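Local coordinates for insecticidal Delta-Endotoxin Cry8Ea1 (Bacillus Thuringiensis, PDB 3EB7), which is a three-domain insecticidal toxin that kills larvae of the soil-dwelling pest Holotrichia parallela, probably by forming pores in gut-cell membranes, at residues G248-G251 with S255-D258; T344-G349 with P428-T433; K199-Y204 with T269-K274; K299-H304 with V364-I369. All blocks are in the same frame, centred on the assembly; numbering follows the deposited sequence.

Contact 1: G248-G251 with S255-D258; sequences GAIG and SWYD
With chi1 at 68°, Trp256 tucks CG between its own backbone N and carbonyl carbon, and this brings the pyrrole corner of the indole onto the backbone of Gly248, with Trp256 CD1 3.4 Å from Gly248 C. Ile250 carries CG1 beside its backbone N (chi1 -81°) and runs alongside the indole in the same direction, its CD1 3.9 Å from Trp256 NE1. The same methyl meets the phenol of Tyr257, which crosses the isoleucine at about a right angle, with Ile250 CD1 3.4 Å from Tyr257 CE2. Two hydrogen bonds tie the segments together. Trp256 N donates to Ala249 O over 3.0 Å, and Gly251 N reaches Ser255 OG at 3.2 Å. Within 255-258 the chain folds back on itself: Asp258 N bonds to Ser255 O, while Ser255 N meets Asp258 OD2 from above the carboxylate plane, at 3.1 Å. Tyr257 CB lies over the centre of one indole face. Trp256 and Tyr257 also pack on helix 198-220, through Val202 and Lys199 respectively. The 255-258 segment thus forms a type I beta turn in the loop between strand 241-243 and helix 263-270, where the beta-rich second domain of a three-domain Cry toxin meets the helical domain.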
loop_
_atom_site.group_PDB
_atom_site.type_symbol
_atom_site.label_atom_id
_atom_site.label_comp_id
_atom_site.label_asym_id
_atom_site.label_seq_id
_atom_site.Cartn_x
_atom_site.Cartn_y
_atom_site.Cartn_z
ATOM N N GLY A 248 -14.993 -17.563 4.977
ATOM C CA GLY A 248 -16.218 -18.183 5.468
ATOM C C GLY A 248 -17.249 -18.099 4.350
ATOM O O GLY A 248 -17.228 -17.182 3.529
ATOM N N ALA A 249 -18.142 -19.078 4.312
ATOM C CA ALA A 249 -19.110 -19.164 3.253
ATOM C C ALA A 249 -20.162 -18.054 3.408
ATOM O O ALA A 249 -20.546 -17.703 4.518
ATOM C CB ALA A 249 -19.761 -20.560 3.256
ATOM N N ILE A 250 -20.627 -17.518 2.277
ATOM C CA ILE A 250 -21.644 -16.446 2.263
ATOM C C ILE A 250 -22.654 -16.751 1.189
ATOM O O ILE A 250 -22.291 -17.093 0.068
ATOM C CB ILE A 250 -21.018 -15.053 2.058
ATOM C CG1 ILE A 250 -20.455 -14.509 3.393
ATOM C CG2 ILE A 250 -22.035 -14.032 1.508
ATOM C CD1 ILE A 250 -19.492 -13.340 3.230
ATOM N N GLY A 251 -23.927 -16.636 1.551
ATOM C CA GLY A 251 -25.004 -16.787 0.611
ATOM C C GLY A 251 -26.367 -16.871 1.274
ATOM O O GLY A 251 -26.509 -16.756 2.501
ATOM N N SER A 255 -24.872 -17.595 5.925
ATOM C CA SER A 255 -23.550 -16.967 5.967
ATOM C C SER A 255 -22.881 -17.153 7.323
ATOM O O SER A 255 -23.552 -17.235 8.362
ATOM C CB SER A 255 -23.622 -15.511 5.587
ATOM O OG SER A 255 -24.429 -15.335 4.453
ATOM N N TRP A 256 -21.556 -17.220 7.305
ATOM C CA TRP A 256 -20.801 -17.455 8.536
ATOM C C TRP A 256 -21.136 -16.393 9.597
ATOM O O TRP A 256 -21.185 -16.690 10.797
ATOM C CB TRP A 256 -19.281 -17.542 8.246
ATOM C CG TRP A 256 -18.651 -16.246 7.805
ATOM C CD1 TRP A 256 -18.456 -15.815 6.522
ATOM C CD2 TRP A 256 -18.145 -15.208 8.662
ATOM N NE1 TRP A 256 -17.824 -14.593 6.522
ATOM C CE2 TRP A 256 -17.632 -14.190 7.820
ATOM C CE3 TRP A 256 -18.061 -15.052 10.060
ATOM C CZ2 TRP A 256 -17.070 -13.019 8.323
ATOM C CZ3 TRP A 256 -17.510 -13.906 10.569
ATOM C CH2 TRP A 256 -16.989 -12.904 9.702
ATOM N N TYR A 257 -21.423 -15.181 9.133
ATOM C CA TYR A 257 -21.655 -14.009 9.986
ATOM C C TYR A 257 -23.078 -13.855 10.473
ATOM O O TYR A 257 -23.429 -12.860 11.099
ATOM C CB TYR A 257 -21.202 -12.740 9.260
ATOM C CG TYR A 257 -21.808 -12.475 7.887
ATOM C CD1 TYR A 257 -23.196 -12.433 7.695
ATOM C CD2 TYR A 257 -20.995 -12.175 6.809
ATOM C CE1 TYR A 257 -23.749 -12.148 6.458
ATOM C CE2 TYR A 257 -21.527 -11.901 5.560
ATOM C CZ TYR A 257 -22.897 -11.899 5.394
ATOM O OH TYR A 257 -23.426 -11.622 4.176
ATOM N N ASP A 258 -23.902 -14.848 10.174
ATOM C CA ASP A 258 -25.285 -14.909 10.673
ATOM C C ASP A 258 -25.274 -15.081 12.176
ATOM O O ASP A 258 -26.178 -14.622 12.862
ATOM C CB ASP A 258 -26.010 -16.131 10.090
ATOM C CG ASP A 258 -26.528 -15.906 8.674
ATOM O OD1 ASP A 258 -26.511 -14.741 8.176
ATOM O OD2 ASP A 258 -26.958 -16.937 8.074
#

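Contact 2: T344-G349 with P428-T433; sequences TLSTAG and PVFSWT
Thr344 meets Phe430 and Trp432 with both branches of its side chain. Its hydroxyl sits in the plane of each ring, at the edge: Thr344 OG1 is 3.5 Å from Phe430 CD1 and 3.6 Å from Trp432 CZ2. The oxygen therefore faces the rims of the two aromatic systems, where the ring hydrogens lie, and covers neither face. The methyl follows closely, Thr344 CG2 being 3.7 Å from Trp432 CH2 and equally far from Phe430 CE1. A chi1 of 59° produces this double approach, placing OG1 between the backbone N and the carbonyl carbon and CG2 beside the N. Ser346, two residues on along the same face of its strand, adds a looser touch, its OG 3.8 Å from Phe430 CE1. Segments 344-349 and 428-433 run antiparallel, at 170°, with axes 11.0 Å apart, a spacing bridged by side chains. Their parent strands belong to different antiparallel sheets of the beta-prism domain of Cry toxins, 340-352 to a four-stranded Greek-key sheet and 427-434 to a three-stranded one, and their inward side chains fill the core between these sheets. Farther out, Thr244 OG1 is hydrogen-bonded to both Trp432 NE1 and Phe430 O, which ties the indole to the chain just beyond strand 241-243. Ile247 packs on Phe430 and Ser346 alike, and Leu416 of strand 414-422 also lies against Phe430.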
loop_
_atom_site.group_PDB
_atom_site.type_symbol
_atom_site.label_atom_id
_atom_site.label_comp_id
_atom_site.label_asym_id
_atom_site.label_seq_id
_atom_site.Cartn_x
_atom_site.Cartn_y
_atom_site.Cartn_z
ATOM N N THR A 344 -3.609 -17.630 -2.894
ATOM C CA THR A 344 -4.233 -18.626 -2.082
ATOM C C THR A 344 -5.552 -18.878 -2.764
ATOM O O THR A 344 -6.186 -17.934 -3.266
ATOM C CB THR A 344 -4.460 -18.160 -0.597
ATOM O OG1 THR A 344 -5.291 -16.984 -0.550
ATOM C CG2 THR A 344 -3.115 -17.891 0.105
ATOM N N LEU A 345 -5.949 -20.150 -2.808
ATOM C CA LEU A 345 -7.258 -20.525 -3.285
ATOM C C LEU A 345 -7.861 -21.337 -2.161
ATOM O O LEU A 345 -7.339 -22.381 -1.830
ATOM C CB LEU A 345 -7.113 -21.319 -4.586
ATOM C CG LEU A 345 -8.338 -21.538 -5.502
ATOM C CD1 LEU A 345 -9.126 -22.722 -5.023
ATOM C CD2 LEU A 345 -9.289 -20.357 -5.631
ATOM N N SER A 346 -8.929 -20.841 -1.529
ATOM C CA SER A 346 -9.447 -21.486 -0.329
ATOM C C SER A 346 -10.861 -21.958 -0.537
ATOM O O SER A 346 -11.640 -21.308 -1.247
ATOM C CB SER A 346 -9.433 -20.549 0.880
ATOM O OG SER A 346 -8.208 -19.835 1.008
ATOM N N THR A 347 -11.206 -23.063 0.117
ATOM C CA THR A 347 -12.556 -23.530 0.105
ATOM C C THR A 347 -13.209 -23.280 1.473
ATOM O O THR A 347 -12.920 -23.950 2.458
ATOM C CB THR A 347 -12.612 -25.024 -0.308
ATOM O OG1 THR A 347 -12.018 -25.173 -1.602
ATOM C CG2 THR A 347 -14.056 -25.549 -0.347
ATOM N N ALA A 348 -14.094 -22.301 1.521
ATOM C CA ALA A 348 -14.902 -22.091 2.677
ATOM C C ALA A 348 -16.102 -23.071 2.627
ATOM O O ALA A 348 -16.965 -22.987 1.733
ATOM C CB ALA A 348 -15.334 -20.631 2.746
ATOM N N GLY A 349 -16.123 -24.017 3.577
ATOM C CA GLY A 349 -17.061 -25.132 3.595
ATOM C C GLY A 349 -18.206 -24.878 4.550
ATOM O O GLY A 349 -18.064 -24.101 5.522
ATOM N N PRO A 428 -10.766 -18.104 9.349
ATOM C CA PRO A 428 -9.483 -17.392 9.204
ATOM C C PRO A 428 -9.548 -16.117 8.354
ATOM O O PRO A 428 -10.436 -15.959 7.503
ATOM C CB PRO A 428 -8.559 -18.438 8.548
ATOM C CG PRO A 428 -9.482 -19.495 7.901
ATOM C CD PRO A 428 -10.897 -19.260 8.417
ATOM N N VAL A 429 -8.626 -15.192 8.616
ATOM C CA VAL A 429 -8.457 -14.012 7.770
ATOM C C VAL A 429 -6.992 -14.019 7.345
ATOM O O VAL A 429 -6.108 -14.305 8.151
ATOM C CB VAL A 429 -8.858 -12.686 8.539
ATOM C CG1 VAL A 429 -8.410 -11.439 7.825
ATOM C CG2 VAL A 429 -10.358 -12.625 8.738
ATOM N N PHE A 430 -6.737 -13.760 6.068
ATOM C CA PHE A 430 -5.357 -13.646 5.561
ATOM C C PHE A 430 -4.977 -12.171 5.462
ATOM O O PHE A 430 -5.775 -11.352 5.009
ATOM C CB PHE A 430 -5.234 -14.312 4.187
ATOM C CG PHE A 430 -5.353 -15.839 4.181
ATOM C CD1 PHE A 430 -5.399 -16.532 2.960
ATOM C CD2 PHE A 430 -5.412 -16.590 5.350
ATOM C CE1 PHE A 430 -5.492 -17.957 2.924
ATOM C CE2 PHE A 430 -5.511 -18.025 5.312
ATOM C CZ PHE A 430 -5.533 -18.690 4.135
ATOM N N SER A 431 -3.783 -11.829 5.926
ATOM C CA SER A 431 -3.190 -10.508 5.684
ATOM C C SER A 431 -2.002 -10.595 4.739
ATOM O O SER A 431 -1.351 -11.624 4.617
ATOM C CB SER A 431 -2.781 -9.803 6.996
ATOM O OG SER A 431 -1.605 -10.376 7.533
ATOM N N TRP A 432 -1.727 -9.493 4.070
ATOM C CA TRP A 432 -0.790 -9.482 2.963
ATOM C C TRP A 432 0.047 -8.226 2.957
ATOM O O TRP A 432 -0.464 -7.167 3.294
ATOM C CB TRP A 432 -1.570 -9.546 1.635
ATOM C CG TRP A 432 -2.522 -10.683 1.548
ATOM C CD1 TRP A 432 -3.736 -10.812 2.191
ATOM C CD2 TRP A 432 -2.374 -11.839 0.740
ATOM N NE1 TRP A 432 -4.322 -11.998 1.831
ATOM C CE2 TRP A 432 -3.499 -12.639 0.943
ATOM C CE3 TRP A 432 -1.385 -12.278 -0.138
ATOM C CZ2 TRP A 432 -3.662 -13.871 0.297
ATOM C CZ3 TRP A 432 -1.549 -13.489 -0.781
ATOM C CH2 TRP A 432 -2.672 -14.271 -0.557
ATOM N N THR A 433 1.290 -8.343 2.480
ATOM C CA THR A 433 2.173 -7.199 2.297
ATOM C C THR A 433 2.433 -6.989 0.827
ATOM O O THR A 433 2.365 -7.934 0.049
ATOM C CB THR A 433 3.513 -7.321 3.078
ATOM O OG1 THR A 433 4.166 -8.546 2.744
ATOM C CG2 THR A 433 3.270 -7.270 4.616
#

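Contact 3: K199-Y204 with T269-K274; sequences KQWVEY and TFIRGK
Trp201 and Phe270 have their CA atoms 10.2 Å apart, the nearest such pair, so the two backbones stand well separated and long side chains span the distance. Segment 199-204 is regular helix, part of 198-220, whereas 269-274 is the weakly bonded end of helix 263-270 followed by extended loop. Trp201 has CG anti to its backbone N (chi1 -171°), which sends the indole off the helix toward the other segment. Phe270 comes over one face of that indole: its CD1 lies 3.5 Å above the plane, displaced toward the rim, and is 3.6 Å from Trp201 CH2. The six-membered ring of Trp201 and the phenyl ring are inclined at 52° with centroids 5.2 Å apart, an oblique pairing intermediate between a parallel and a T-shaped one. Ile271 approaches differently, in the plane of the indole at its benzo edge, where Ile271 CD1 is 4.0 Å from Trp201 CZ2. The polar corner of the ring is held as well, since Trp201 NE1 is hydrogen-bonded to Glu267 OE1, and Phe263 meets the indole edge-to-face. Phe270 is in turn backed by Ile422 of strand 414-422. This aromatic and aliphatic packing belongs to the interface between the helical N-terminal domain and the beta-prism domain of three-domain Cry toxins.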
loop_
_atom_site.group_PDB
_atom_site.type_symbol
_atom_site.label_atom_id
_atom_site.label_comp_id
_atom_site.label_asym_id
_atom_site.label_seq_id
_atom_site.Cartn_x
_atom_site.Cartn_y
_atom_site.Cartn_z
ATOM N N LYS A 199 -21.360 -8.776 9.661
ATOM C CA LYS A 199 -21.599 -8.487 8.266
ATOM C C LYS A 199 -21.099 -7.088 7.983
ATOM O O LYS A 199 -20.365 -6.874 7.016
ATOM C CB LYS A 199 -23.090 -8.587 7.954
ATOM C CG LYS A 199 -23.502 -8.260 6.516
ATOM C CD LYS A 199 -25.001 -8.354 6.393
ATOM C CE LYS A 199 -25.516 -7.748 5.067
ATOM N NZ LYS A 199 -25.882 -8.786 4.072
ATOM N N GLN A 200 -21.477 -6.133 8.837
ATOM C CA GLN A 200 -20.946 -4.781 8.742
ATOM C C GLN A 200 -19.423 -4.762 8.822
ATOM O O GLN A 200 -18.785 -4.034 8.102
ATOM C CB GLN A 200 -21.535 -3.947 9.849
ATOM C CG GLN A 200 -23.018 -3.596 9.591
ATOM C CD GLN A 200 -23.689 -3.000 10.803
ATOM O OE1 GLN A 200 -23.324 -3.289 11.936
ATOM N NE2 GLN A 200 -24.697 -2.179 10.569
ATOM N N TRP A 201 -18.825 -5.580 9.691
ATOM C CA TRP A 201 -17.372 -5.629 9.728
ATOM C C TRP A 201 -16.765 -6.025 8.346
ATOM O O TRP A 201 -15.823 -5.401 7.876
ATOM C CB TRP A 201 -16.875 -6.519 10.866
ATOM C CG TRP A 201 -15.403 -6.350 10.998
ATOM C CD1 TRP A 201 -14.741 -5.471 11.810
ATOM C CD2 TRP A 201 -14.392 -7.068 10.261
ATOM N NE1 TRP A 201 -13.385 -5.592 11.606
ATOM C CE2 TRP A 201 -13.148 -6.577 10.682
ATOM C CE3 TRP A 201 -14.434 -8.086 9.295
ATOM C CZ2 TRP A 201 -11.943 -7.061 10.172
ATOM C CZ3 TRP A 201 -13.233 -8.567 8.768
ATOM C CH2 TRP A 201 -12.007 -8.057 9.213
ATOM N N VAL A 202 -17.325 -7.054 7.708
ATOM C CA VAL A 202 -16.879 -7.469 6.343
ATOM C C VAL A 202 -16.897 -6.291 5.347
ATOM O O VAL A 202 -15.939 -6.089 4.589
ATOM C CB VAL A 202 -17.718 -8.680 5.818
ATOM C CG1 VAL A 202 -17.335 -9.054 4.372
ATOM C CG2 VAL A 202 -17.545 -9.858 6.722
ATOM N N GLU A 203 -17.958 -5.496 5.400
ATOM C CA GLU A 203 -18.130 -4.322 4.537
ATOM C C GLU A 203 -17.106 -3.240 4.824
ATOM O O GLU A 203 -16.485 -2.657 3.916
ATOM C CB GLU A 203 -19.556 -3.772 4.689
ATOM C CG GLU A 203 -20.613 -4.823 4.265
ATOM C CD GLU A 203 -22.058 -4.500 4.702
ATOM O OE1 GLU A 203 -22.957 -5.212 4.237
ATOM O OE2 GLU A 203 -22.311 -3.564 5.490
ATOM N N TYR A 204 -16.911 -2.993 6.111
ATOM C CA TYR A 204 -15.997 -1.962 6.576
ATOM C C TYR A 204 -14.563 -2.337 6.162
ATOM O O TYR A 204 -13.827 -1.544 5.602
ATOM C CB TYR A 204 -16.175 -1.899 8.116
ATOM C CG TYR A 204 -15.185 -1.079 8.890
ATOM C CD1 TYR A 204 -13.972 -1.635 9.322
ATOM C CD2 TYR A 204 -15.457 0.258 9.192
ATOM C CE1 TYR A 204 -13.054 -0.884 10.064
ATOM C CE2 TYR A 204 -14.574 1.013 9.919
ATOM C CZ TYR A 204 -13.371 0.446 10.372
ATOM O OH TYR A 204 -12.488 1.237 11.112
ATOM N N THR A 269 -9.791 -8.848 16.945
ATOM C CA THR A 269 -9.301 -10.222 16.800
ATOM C C THR A 269 -8.743 -10.549 15.400
ATOM O O THR A 269 -7.694 -11.217 15.304
ATOM C CB THR A 269 -10.393 -11.260 17.159
ATOM O OG1 THR A 269 -11.056 -10.896 18.380
ATOM C CG2 THR A 269 -9.817 -12.626 17.290
ATOM N N PHE A 270 -9.430 -10.115 14.331
ATOM C CA PHE A 270 -8.964 -10.371 12.968
ATOM C C PHE A 270 -7.729 -9.550 12.548
ATOM O O PHE A 270 -6.936 -9.996 11.704
ATOM C CB PHE A 270 -10.061 -10.102 11.962
ATOM C CG PHE A 270 -11.002 -11.253 11.739
ATOM C CD1 PHE A 270 -12.283 -11.014 11.259
ATOM C CD2 PHE A 270 -10.618 -12.566 11.989
ATOM C CE1 PHE A 270 -13.160 -12.059 10.998
ATOM C CE2 PHE A 270 -11.492 -13.635 11.720
ATOM C CZ PHE A 270 -12.755 -13.388 11.237
ATOM N N ILE A 271 -7.604 -8.355 13.125
ATOM C CA ILE A 271 -6.577 -7.393 12.821
ATOM C C ILE A 271 -5.492 -7.503 13.908
ATOM O O ILE A 271 -5.785 -7.533 15.100
ATOM C CB ILE A 271 -7.171 -5.936 12.743
ATOM C CG1 ILE A 271 -8.333 -5.882 11.743
ATOM C CG2 ILE A 271 -6.110 -4.867 12.331
ATOM C CD1 ILE A 271 -8.005 -6.443 10.363
ATOM N N ARG A 272 -4.248 -7.584 13.452
ATOM C CA ARG A 272 -3.107 -7.749 14.309
ATOM C C ARG A 272 -2.890 -6.459 15.062
ATOM O O ARG A 272 -2.972 -5.384 14.466
ATOM C CB ARG A 272 -1.847 -7.999 13.458
ATOM C CG ARG A 272 -1.708 -9.409 12.946
ATOM C CD ARG A 272 -0.247 -9.861 13.169
ATOM N NE ARG A 272 0.462 -9.665 11.943
ATOM C CZ ARG A 272 1.774 -9.787 11.778
ATOM N NH1 ARG A 272 2.590 -10.097 12.777
ATOM N NH2 ARG A 272 2.256 -9.599 10.558
ATOM N N GLY A 273 -2.549 -6.569 16.337
ATOM C CA GLY A 273 -1.809 -5.493 16.983
ATOM C C GLY A 273 -0.708 -4.897 16.092
ATOM O O GLY A 273 -0.141 -5.567 15.209
ATOM N N LYS A 274 -0.420 -3.620 16.309
ATOM C CA LYS A 274 0.694 -2.958 15.646
ATOM C C LYS A 274 2.020 -3.756 15.856
ATOM O O LYS A 274 2.219 -4.365 16.896
ATOM C CB LYS A 274 0.759 -1.484 16.112
ATOM C CG LYS A 274 -0.403 -0.596 15.579
ATOM C CD LYS A 274 -0.239 -0.266 14.071
ATOM C CE LYS A 274 -1.186 0.831 13.568
ATOM N NZ LYS A 274 -2.411 1.000 14.417
#

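Contact 4: K299-H304 with V364-I369; sequences KKWIGH and VVFDAI. With SO4 (sulfate ion), chain E.
Trp301, the residue of strand 296-310 that touches both Val364 and Phe366, donates its indole N-H to His304 in the same strand, NE1 to ND1 at 3.0 Å with an angle of 151° at the hydrogen. The histidine nitrogen lies in the plane of the indole, whereas Trp301 NE1 is tilted 32° out of the imidazole plane. Because His304 NE2 is hydrogen-bonded to the carbonyl of Val419, the imidazole is gripped at both nitrogens, consistent with a neutral ring protonated on NE2. CG of Trp301 is anti to the backbone N (chi1 -179°), and the benzo part of the indole extends to strand 357-369. There Trp301 CZ3 meets Val364 CG2 at 4.0 Å, the methyl lying at the indole edge near its plane. Trp301 CZ3 also stands at the rim of the Phe366 phenyl, 4.4 Å from Phe366 CZ. Val364 also supports this ring, with CG1 3.5 Å above one face. At the start of 299-304, Lys299 NZ makes a weak hydrogen bond of 3.2 Å to O3 of a sulfate ion, probably from the crystallisation liquor. Ile302 and Gly303 form a classic beta bulge opposite Tyr286 of strand 278-292. Trp301 stacks on Phe421 of strand 414-422 and touches Leu283 and Ile285, while Phe366 lies against Val341 of strand 340-352, so the cluster joins all three sheets of the prism.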
loop_
_atom_site.group_PDB
_atom_site.type_symbol
_atom_site.label_atom_id
_atom_site.label_comp_id
_atom_site.label_asym_id
_atom_site.label_seq_id
_atom_site.Cartn_x
_atom_site.Cartn_y
_atom_site.Cartn_z
ATOM N N LYS A 299 -13.877 -31.942 7.340
ATOM C CA LYS A 299 -12.618 -31.800 8.068
ATOM C C LYS A 299 -12.081 -30.398 7.810
ATOM O O LYS A 299 -11.798 -30.019 6.663
ATOM C CB LYS A 299 -11.602 -32.824 7.633
ATOM C CG LYS A 299 -11.844 -34.192 8.100
ATOM C CD LYS A 299 -10.906 -35.089 7.303
ATOM C CE LYS A 299 -10.641 -36.360 8.005
ATOM N NZ LYS A 299 -10.175 -37.338 6.967
ATOM N N LYS A 300 -11.938 -29.628 8.886
ATOM C CA LYS A 300 -11.758 -28.193 8.746
ATOM C C LYS A 300 -10.673 -27.648 9.667
ATOM O O LYS A 300 -10.304 -28.268 10.636
ATOM C CB LYS A 300 -13.097 -27.461 8.962
ATOM C CG LYS A 300 -13.744 -27.712 10.298
ATOM C CD LYS A 300 -14.932 -26.742 10.507
ATOM C CE LYS A 300 -15.957 -27.220 11.564
ATOM N NZ LYS A 300 -15.360 -27.145 12.903
ATOM N N TRP A 301 -10.181 -26.471 9.320
ATOM C CA TRP A 301 -9.180 -25.716 10.056
ATOM C C TRP A 301 -9.858 -25.182 11.327
ATOM O O TRP A 301 -10.747 -24.272 11.254
ATOM C CB TRP A 301 -8.764 -24.565 9.128
ATOM C CG TRP A 301 -7.683 -23.574 9.587
ATOM C CD1 TRP A 301 -7.465 -23.066 10.862
ATOM C CD2 TRP A 301 -6.722 -22.925 8.731
ATOM N NE1 TRP A 301 -6.404 -22.165 10.830
ATOM C CE2 TRP A 301 -5.948 -22.049 9.541
ATOM C CE3 TRP A 301 -6.448 -22.994 7.357
ATOM C CZ2 TRP A 301 -4.899 -21.281 9.022
ATOM C CZ3 TRP A 301 -5.400 -22.231 6.843
ATOM C CH2 TRP A 301 -4.639 -21.378 7.685
ATOM N N ILE A 302 -9.493 -25.777 12.467
ATOM C CA ILE A 302 -10.017 -25.371 13.788
ATOM C C ILE A 302 -9.027 -24.570 14.665
ATOM O O ILE A 302 -9.391 -24.108 15.746
ATOM C CB ILE A 302 -10.568 -26.565 14.642
ATOM C CG1 ILE A 302 -9.447 -27.564 14.978
ATOM C CG2 ILE A 302 -11.740 -27.224 13.973
ATOM C CD1 ILE A 302 -9.845 -28.670 16.009
ATOM N N GLY A 303 -7.790 -24.414 14.210
ATOM C CA GLY A 303 -6.780 -23.640 14.930
ATOM C C GLY A 303 -5.481 -23.696 14.162
ATOM O O GLY A 303 -5.335 -24.518 13.248
ATOM N N HIS A 304 -4.547 -22.808 14.486
ATOM C CA HIS A 304 -3.223 -22.799 13.858
ATOM C C HIS A 304 -2.192 -22.159 14.754
ATOM O O HIS A 304 -2.502 -21.441 15.703
ATOM C CB HIS A 304 -3.232 -22.117 12.474
ATOM C CG HIS A 304 -3.530 -20.649 12.499
ATOM N ND1 HIS A 304 -4.816 -20.148 12.469
ATOM C CD2 HIS A 304 -2.707 -19.572 12.506
ATOM C CE1 HIS A 304 -4.773 -18.828 12.492
ATOM N NE2 HIS A 304 -3.506 -18.449 12.484
ATOM N N VAL A 364 -7.057 -25.284 1.437
ATOM C CA VAL A 364 -6.324 -24.081 0.977
ATOM C C VAL A 364 -5.128 -24.473 0.103
ATOM O O VAL A 364 -4.288 -25.240 0.534
ATOM C CB VAL A 364 -5.787 -23.169 2.159
ATOM C CG1 VAL A 364 -5.145 -21.890 1.591
ATOM C CG2 VAL A 364 -6.892 -22.827 3.132
ATOM N N VAL A 365 -5.064 -23.934 -1.105
ATOM C CA VAL A 365 -3.872 -24.062 -1.967
ATOM C C VAL A 365 -3.033 -22.758 -1.905
ATOM O O VAL A 365 -3.538 -21.680 -2.254
ATOM C CB VAL A 365 -4.278 -24.377 -3.433
ATOM C CG1 VAL A 365 -3.046 -24.554 -4.311
ATOM C CG2 VAL A 365 -5.156 -25.659 -3.488
ATOM N N PHE A 366 -1.794 -22.857 -1.421
ATOM C CA PHE A 366 -0.868 -21.730 -1.384
ATOM C C PHE A 366 0.148 -21.831 -2.544
ATOM O O PHE A 366 1.012 -22.734 -2.553
ATOM C CB PHE A 366 -0.068 -21.683 -0.065
ATOM C CG PHE A 366 -0.899 -21.876 1.220
ATOM C CD1 PHE A 366 -1.247 -23.170 1.665
ATOM C CD2 PHE A 366 -1.265 -20.775 2.011
ATOM C CE1 PHE A 366 -1.992 -23.368 2.860
ATOM C CE2 PHE A 366 -1.981 -20.949 3.227
ATOM C CZ PHE A 366 -2.338 -22.245 3.657
ATOM N N ASP A 367 0.090 -20.896 -3.486
ATOM C CA ASP A 367 1.079 -20.880 -4.555
ATOM C C ASP A 367 2.221 -20.003 -4.120
ATOM O O ASP A 367 2.009 -18.856 -3.761
ATOM C CB ASP A 367 0.495 -20.372 -5.851
ATOM C CG ASP A 367 -0.593 -21.275 -6.405
ATOM O OD1 ASP A 367 -0.505 -22.522 -6.269
ATOM O OD2 ASP A 367 -1.523 -20.736 -7.037
ATOM N N ALA A 368 3.426 -20.559 -4.121
ATOM C CA ALA A 368 4.566 -19.877 -3.560
ATOM C C ALA A 368 5.763 -19.865 -4.504
ATOM O O ALA A 368 5.967 -20.788 -5.318
ATOM C CB ALA A 368 4.960 -20.516 -2.203
ATOM N N ILE A 369 6.545 -18.797 -4.377
ATOM C CA ILE A 369 7.827 -18.671 -5.038
ATOM C C ILE A 369 8.870 -18.109 -4.065
ATOM O O ILE A 369 8.560 -17.335 -3.168
ATOM C CB ILE A 369 7.720 -17.779 -6.318
ATOM C CG1 ILE A 369 8.982 -17.873 -7.178
ATOM C CG2 ILE A 369 7.405 -16.298 -5.967
ATOM C CD1 ILE A 369 8.781 -17.251 -8.548
HETATM S S SO4 E . -11.377 -40.422 8.307
HETATM O O1 SO4 E . -12.003 -41.693 8.657
HETATM O O2 SO4 E . -9.922 -40.580 8.306
HETATM O O3 SO4 E . -11.890 -40.064 6.977
HETATM O O4 SO4 E . -11.711 -39.356 9.257
#

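Contact 3 opens first along the chain, and contact 1 falls between its two segments. Contacts 2 and 4 follow, their segments alternating. These two are the nearest neighbours, with centres about 8 Å apart, and they share the sheet in which strands 340-352 and 357-369 pair, Leu345 O probably accepting a hydrogen bond from Val365 N. Contacts 1 and 3, centres about 15 Å apart, meet through Trp256 on Val202 and Phe270. Val429 on Phe270 joins contact 2 to contact 3, and Gly248 on Ala348 joins contact 1 to contact 2. Contact 4 lies about 20 Å from contact 3 without touching it. Packing thus runs continuously from the helical domain's boundary into the prism core.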